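Local coordinates for xylose isomerase-like TIM barrel domain-containing protein (Thermus thermophilus, PDB 3AYV) that binds zinc within a xylose isomerase-like TIM barrel and may act as an endonuclease IV-like phosphodiesterase on DNA, though its function is not established, at residues H101-T104 with P105-L109; A164-R167 with V168-T172. All coordinates share one frame; numbering follows the deposited sequence.

Interaction 1: residues H101-T104 with P105-L109; sequences HGRT and PEEAL
Thr104 and Glu107 exchange reciprocal hydrogen bonds at the start of helix 105-110, a worked example of the capping box. In one direction, Glu107 N donates to Thr104 OG1 over 3.1 Å, an almost straight bond. Thr104 can accept it because its chi1 of 63° sets OG1 between its own backbone N and carbonyl carbon, within reach of Glu107 N. In the other direction, Thr104 N donates to Glu107 OE1 at 2.9 Å; the oxygen is approached on its anti side, with the donor 30° out of the carboxylate plane. The main chain adds the first helical bond, from Ala108 N to Thr104 O at 3.0 Å.

Charge supplies the second kind of contact. The Arg103 guanidinium stacks on the Glu107 carboxylate, their planes only 4° apart, with OE1 over the centre of the guanidinium face. The salt bridge between Arg103 NE and Glu107 OE1, 3.5 Å, is therefore purely electrostatic, with no N-H aimed at the oxygen.

Water forms the third. One molecule donates both to Gly102 O and to Glu107 OE1, 2.6 Å from the latter; another links Thr104 OG1 with Glu106 OE1.

With Glu107 replaced by alanine, Thr104 N would probably be left without its acceptor and the Arg103 guanidinium without the carboxylate stacked on it. Glu107 OE1 thus serves a backbone N-H, a water and a cation together, which implies that a single carboxylate both completes the capping box and ties the helix start to the preceding loop, and that its ionised form is probably favoured.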
ATOM      1  N   HIS A 101      -9.688 -10.658  -8.746  1.00 11.31           N
ATOM      2  CA  HIS A 101     -10.051 -11.531  -7.666  1.00 11.52           C
ATOM      3  C   HIS A 101     -10.335 -12.950  -8.161  1.00 12.14           C
ATOM      4  O   HIS A 101     -10.871 -13.122  -9.253  1.00 12.06           O
ATOM      5  CB  HIS A 101     -11.334 -11.024  -7.000  1.00 11.04           C
ATOM      6  CG  HIS A 101     -11.763 -11.922  -5.912  1.00 10.42           C
ATOM      7  ND1 HIS A 101     -11.096 -11.981  -4.701  1.00 12.26           N
ATOM      8  CD2 HIS A 101     -12.701 -12.895  -5.879  1.00 11.87           C
ATOM      9  CE1 HIS A 101     -11.641 -12.928  -3.955  1.00 14.56           C
ATOM     10  NE2 HIS A 101     -12.617 -13.494  -4.648  1.00 13.13           N
ATOM     11  N   GLY A 102      -9.971 -13.945  -7.359  1.00 12.62           N
ATOM     12  CA  GLY A 102     -10.408 -15.321  -7.596  1.00 13.51           C
ATOM     13  C   GLY A 102      -9.586 -16.136  -8.582  1.00 14.37           C
ATOM     14  O   GLY A 102     -10.056 -17.171  -9.080  1.00 14.19           O
ATOM     15  N   ARG A 103      -8.347 -15.711  -8.861  1.00 12.55           N
ATOM     16  CA  ARG A 103      -7.463 -16.549  -9.665  1.00 12.91           C
ATOM     17  C   ARG A 103      -6.997 -17.738  -8.827  1.00 12.16           C
ATOM     18  O   ARG A 103      -6.871 -17.624  -7.593  1.00 13.24           O
ATOM     19  CB  ARG A 103      -6.235 -15.760 -10.164  1.00 11.93           C
ATOM     20  CG  ARG A 103      -6.562 -14.513 -10.995  1.00 15.24           C
ATOM     21  CD  ARG A 103      -7.702 -14.745 -12.011  1.00 23.72           C
ATOM     22  NE  ARG A 103      -7.206 -15.220 -13.284  1.00 29.33           N
ATOM     23  CZ  ARG A 103      -7.978 -15.687 -14.271  1.00 30.25           C
ATOM     24  NH1 ARG A 103      -9.309 -15.782 -14.138  1.00 29.73           N
ATOM     25  NH2 ARG A 103      -7.408 -16.064 -15.390  1.00 28.31           N
ATOM     26  N   THR A 104      -6.708 -18.866  -9.484  1.00 12.21           N
ATOM     27  CA  THR A 104      -6.134 -20.019  -8.806  1.00 12.12           C
ATOM     28  C   THR A 104      -4.664 -19.746  -8.487  1.00 12.50           C
ATOM     29  O   THR A 104      -4.082 -18.822  -9.047  1.00 11.84           O
ATOM     30  CB  THR A 104      -6.167 -21.297  -9.700  1.00 12.64           C
ATOM     31  OG1 THR A 104      -5.348 -21.087 -10.862  1.00 11.99           O
ATOM     32  CG2 THR A 104      -7.616 -21.600 -10.144  1.00 14.49           C
ATOM     33  N   PRO A 105      -4.074 -20.525  -7.569  1.00 13.35           N
ATOM     34  CA  PRO A 105      -2.622 -20.397  -7.354  1.00 13.36           C
ATOM     35  C   PRO A 105      -1.803 -20.501  -8.640  1.00 13.45           C
ATOM     36  O   PRO A 105      -0.808 -19.776  -8.787  1.00 12.50           O
ATOM     37  CB  PRO A 105      -2.322 -21.565  -6.399  1.00 14.36           C
ATOM     38  CG  PRO A 105      -3.588 -21.596  -5.515  1.00 13.55           C
ATOM     39  CD  PRO A 105      -4.688 -21.426  -6.565  1.00 13.47           C
ATOM     40  N   GLU A 106      -2.185 -21.400  -9.557  1.00 12.65           N
ATOM     41  CA  GLU A 106      -1.424 -21.606 -10.804  1.00 13.17           C
ATOM     42  C   GLU A 106      -1.524 -20.353 -11.657  1.00 12.86           C
ATOM     43  O   GLU A 106      -0.527 -19.886 -12.163  1.00 10.87           O
ATOM     44  CB  GLU A 106      -1.907 -22.875 -11.561  1.00 13.67           C
ATOM     45  CG  GLU A 106      -1.179 -23.227 -12.910  1.00 19.56           C
ATOM     46  CD  GLU A 106      -1.784 -24.466 -13.650  1.00 25.93           C
ATOM     47  OE1 GLU A 106      -3.048 -24.582 -13.689  1.00 26.35           O
ATOM     48  OE2 GLU A 106      -1.005 -25.312 -14.214  1.00 24.05           O
ATOM     49  N   GLU A 107      -2.734 -19.802 -11.794  1.00 11.49           N
ATOM     50  CA  GLU A 107      -2.939 -18.560 -12.549  1.00 12.06           C
ATOM     51  C   GLU A 107      -2.141 -17.384 -11.962  1.00 11.35           C
ATOM     52  O   GLU A 107      -1.534 -16.607 -12.710  1.00 10.86           O
ATOM     53  CB  GLU A 107      -4.418 -18.207 -12.594  1.00 12.01           C
ATOM     54  CG  GLU A 107      -5.182 -19.047 -13.636  1.00 13.28           C
ATOM     55  CD  GLU A 107      -6.695 -19.052 -13.417  1.00 16.09           C
ATOM     56  OE1 GLU A 107      -7.184 -18.593 -12.354  1.00 13.31           O
ATOM     57  OE2 GLU A 107      -7.392 -19.525 -14.338  1.00 16.58           O
ATOM     58  N   ALA A 108      -2.147 -17.255 -10.632  1.00 10.28           N
ATOM     59  CA  ALA A 108      -1.417 -16.151  -9.981  1.00  9.84           C
ATOM     60  C   ALA A 108       0.085 -16.300 -10.210  1.00 10.05           C
ATOM     61  O   ALA A 108       0.790 -15.323 -10.470  1.00  9.45           O
ATOM     62  CB  ALA A 108      -1.720 -16.133  -8.481  1.00  9.68           C
ATOM     63  N   LEU A 109       0.566 -17.535 -10.086  1.00  9.36           N
ATOM     64  CA  LEU A 109       1.985 -17.826 -10.269  1.00 10.62           C
ATOM     65  C   LEU A 109       2.435 -17.538 -11.687  1.00 11.78           C
ATOM     66  O   LEU A 109       3.508 -16.964 -11.898  1.00 11.96           O
ATOM     67  CB  LEU A 109       2.277 -19.303  -9.878  1.00 10.62           C
ATOM     68  CG  LEU A 109       3.760 -19.712  -9.988  1.00 10.91           C
ATOM     69  CD1 LEU A 109       4.705 -18.795  -9.166  1.00 10.49           C
ATOM     70  CD2 LEU A 109       3.939 -21.210  -9.600  1.00 12.80           C
TER
HETATM   71  O   HOH W   1      -9.730 -18.728 -11.819  1.00 23.82           O
HETATM   72  O   HOH W   2      -5.363 -23.038 -12.613  1.00 22.16           O

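Interaction 2: residues A164-R167 with V168-T172; sequences AHAR and VFSRT. With ZN (zinc ion), chain G.
Val168 opens the second half of this helical turn by donating its N to Ala164 O at 2.8 Å, and its side chain packs against the same oxygen. The CG2 methyl, placed between the backbone N and the carbonyl carbon by a chi1 of -50°, comes to 3.3 Å from Ala164 O. The same methyl lies over the centre of one face of the Phe169 ring.

Phe169 repeats the pattern one residue on, its N reaching His165 O at 2.8 Å with the donor tilted 29° from the carbonyl plane. The two side chains run side by side in the same direction, and their rings meet obliquely, planes at 44°, with Phe169 CE2 3.9 Å from His165 CD2. His165 is also a metal ligand: its NE2 binds a zinc ion at 2.3 Å, three waters share that metal, and Asp196 and His198 are its other protein ligands. A hydrogen bond from ND1 to Asn137 O helps fix the rotation of the imidazole, a second-shell bond behind a first-shell ligand.

Ser170 comes next; its OG donates to Ala166 O over 2.6 Å, in the carbonyl plane and on a lone pair, whereas Ser170 N gives the same oxygen only a weak bond. A water also spans Arg167 O and Ser170 O.

Thr172 closes an ST turn, its N donating to Ser170 OG at 2.8 Å; that hydroxyl is thus both donor and acceptor.

Helix 163-169 directly follows barrel strand 158-162. Ala166 and Ser170 pack against Trp178 of helix 176-179, Thr172 OG1 bonds to Pro141 O in a loop, and the leading end carries His165 to the metal centre.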
ATOM      1  N   ALA A 164      -5.504  -7.733   6.236  1.00 11.45           N
ATOM      2  CA  ALA A 164      -6.936  -7.881   5.945  1.00 11.82           C
ATOM      3  C   ALA A 164      -7.159  -8.391   4.515  1.00 11.73           C
ATOM      4  O   ALA A 164      -8.049  -9.216   4.280  1.00 11.64           O
ATOM      5  CB  ALA A 164      -7.663  -6.567   6.172  1.00 11.61           C
ATOM      6  N   HIS A 165      -6.363  -7.904   3.560  1.00 11.98           N
ATOM      7  CA  HIS A 165      -6.490  -8.409   2.203  1.00 11.67           C
ATOM      8  C   HIS A 165      -6.194  -9.892   2.180  1.00 11.45           C
ATOM      9  O   HIS A 165      -6.883 -10.640   1.486  1.00 12.63           O
ATOM     10  CB  HIS A 165      -5.549  -7.676   1.241  1.00 11.63           C
ATOM     11  CG  HIS A 165      -5.930  -6.252   0.997  1.00 10.39           C
ATOM     12  ND1 HIS A 165      -5.137  -5.391   0.272  1.00 11.39           N
ATOM     13  CD2 HIS A 165      -7.007  -5.527   1.405  1.00 11.46           C
ATOM     14  CE1 HIS A 165      -5.708  -4.198   0.234  1.00 14.70           C
ATOM     15  NE2 HIS A 165      -6.840  -4.257   0.920  1.00 12.03           N
ATOM     16  N   ALA A 166      -5.168 -10.337   2.914  1.00 11.69           N
ATOM     17  CA  ALA A 166      -4.890 -11.778   2.978  1.00 12.85           C
ATOM     18  C   ALA A 166      -6.078 -12.554   3.579  1.00 13.60           C
ATOM     19  O   ALA A 166      -6.468 -13.620   3.090  1.00 14.55           O
ATOM     20  CB  ALA A 166      -3.607 -12.041   3.777  1.00 12.28           C
ATOM     21  N   ARG A 167      -6.670 -11.981   4.613  1.00 14.04           N
ATOM     22  CA  ARG A 167      -7.748 -12.657   5.340  1.00 13.93           C
ATOM     23  C   ARG A 167      -9.012 -12.740   4.512  1.00 13.86           C
ATOM     24  O   ARG A 167      -9.656 -13.791   4.489  1.00 13.98           O
ATOM     25  CB  ARG A 167      -8.034 -11.912   6.643  1.00 14.58           C
ATOM     26  CG  ARG A 167      -9.170 -12.522   7.509  1.00 15.68           C
ATOM     27  CD  ARG A 167      -8.923 -13.968   7.936  1.00 18.00           C
ATOM     28  NE  ARG A 167     -10.007 -14.430   8.824  1.00 20.91           N
ATOM     29  CZ  ARG A 167      -9.878 -14.622  10.137  1.00 23.66           C
ATOM     30  NH1 ARG A 167      -8.707 -14.412  10.731  1.00 23.20           N
ATOM     31  NH2 ARG A 167     -10.924 -15.037  10.860  1.00 22.15           N
ATOM     32  N   VAL A 168      -9.383 -11.649   3.837  1.00 13.57           N
ATOM     33  CA  VAL A 168     -10.663 -11.652   3.135  1.00 14.47           C
ATOM     34  C   VAL A 168     -10.585 -12.014   1.648  1.00 15.54           C
ATOM     35  O   VAL A 168     -11.568 -12.504   1.090  1.00 15.42           O
ATOM     36  CB  VAL A 168     -11.490 -10.368   3.354  1.00 15.75           C
ATOM     37  CG1 VAL A 168     -11.594 -10.038   4.881  1.00 16.07           C
ATOM     38  CG2 VAL A 168     -10.924  -9.191   2.601  1.00 16.43           C
ATOM     39  N   PHE A 169      -9.432 -11.817   1.010  1.00 14.53           N
ATOM     40  CA  PHE A 169      -9.357 -12.044  -0.447  1.00 14.82           C
ATOM     41  C   PHE A 169      -8.529 -13.280  -0.890  1.00 15.58           C
ATOM     42  O   PHE A 169      -8.723 -13.777  -2.009  1.00 17.23           O
ATOM     43  CB  PHE A 169      -8.836 -10.799  -1.172  1.00 13.90           C
ATOM     44  CG  PHE A 169      -9.689  -9.569  -1.001  1.00 13.62           C
ATOM     45  CD1 PHE A 169     -11.081  -9.628  -1.149  1.00 13.12           C
ATOM     46  CD2 PHE A 169      -9.099  -8.352  -0.685  1.00 14.58           C
ATOM     47  CE1 PHE A 169     -11.872  -8.486  -1.011  1.00 15.72           C
ATOM     48  CE2 PHE A 169      -9.890  -7.181  -0.549  1.00 17.43           C
ATOM     49  CZ  PHE A 169     -11.278  -7.264  -0.711  1.00 16.87           C
ATOM     50  N   SER A 170      -7.632 -13.770  -0.036  1.00 14.55           N
ATOM     51  CA  SER A 170      -6.658 -14.809  -0.424  1.00 15.22           C
ATOM     52  C   SER A 170      -7.123 -16.180   0.091  1.00 15.86           C
ATOM     53  O   SER A 170      -8.150 -16.263   0.780  1.00 15.88           O
ATOM     54  CB  SER A 170      -5.251 -14.471   0.122  1.00 14.38           C
ATOM     55  OG  SER A 170      -5.032 -15.036   1.419  1.00 14.90           O
ATOM     56  N   ARG A 171      -6.371 -17.233  -0.227  1.00 15.82           N
ATOM     57  CA  ARG A 171      -6.595 -18.569   0.352  1.00 17.08           C
ATOM     58  C   ARG A 171      -5.595 -18.865   1.464  1.00 16.60           C
ATOM     59  O   ARG A 171      -5.464 -20.014   1.914  1.00 17.00           O
ATOM     60  CB  ARG A 171      -6.466 -19.660  -0.735  1.00 18.71           C
ATOM     61  CG  ARG A 171      -7.074 -19.274  -2.061  1.00 21.86           C
ATOM     62  CD  ARG A 171      -8.589 -19.427  -2.071  1.00 27.23           C
ATOM     63  NE  ARG A 171      -9.157 -18.702  -3.216  1.00 30.41           N
ATOM     64  CZ  ARG A 171     -10.403 -18.238  -3.285  1.00 31.73           C
ATOM     65  NH1 ARG A 171     -11.256 -18.426  -2.265  1.00 31.72           N
ATOM     66  NH2 ARG A 171     -10.785 -17.561  -4.364  1.00 29.06           N
ATOM     67  N   THR A 172      -4.895 -17.826   1.922  1.00 15.24           N
ATOM     68  CA  THR A 172      -3.870 -17.950   2.933  1.00 15.17           C
ATOM     69  C   THR A 172      -4.151 -16.903   4.040  1.00 15.58           C
ATOM     70  O   THR A 172      -3.494 -15.866   4.124  1.00 14.50           O
ATOM     71  CB  THR A 172      -2.456 -17.775   2.315  1.00 14.98           C
ATOM     72  OG1 THR A 172      -2.349 -18.563   1.116  1.00 14.72           O
ATOM     73  CG2 THR A 172      -1.356 -18.211   3.296  1.00 14.39           C
TER
HETATM   74 ZN    ZN G 257      -7.986  -2.578   1.888  1.00 62.83          ZN
HETATM   75  O   HOH W   3      -8.743 -16.264   3.426  1.00 23.33           O
HETATM   76  O   HOH W   4      -6.121  -1.449   1.936  1.00 20.80           O
HETATM   77  O   HOH W   5      -7.254  -3.359   4.018  1.00 15.40           O
HETATM   78  O   HOH W   6      -8.658  -1.773  -0.030  1.00 22.25           O

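How the interactions relate
Both contacts are local and belong to short helices that follow barrel strands, but one begins a helix, while the other runs along helix 163-169 and into the residues that follow. Interaction 1 lies at the surface, away from the metal sites; interaction 2 is partly buried. Each uses a side-chain hydroxyl and a bridging water. To these interaction 1 adds ionic partners, a carboxylate and a guanidinium, whereas interaction 2 combines main-chain bonds with aliphatic and aromatic packing next to the zinc ligand. The two regions touch where His101 CE1 lies 3.6 Å from Phe169 O. His139 lies between them as well, hydrogen-bonded to His101 and in ring contact with Phe169.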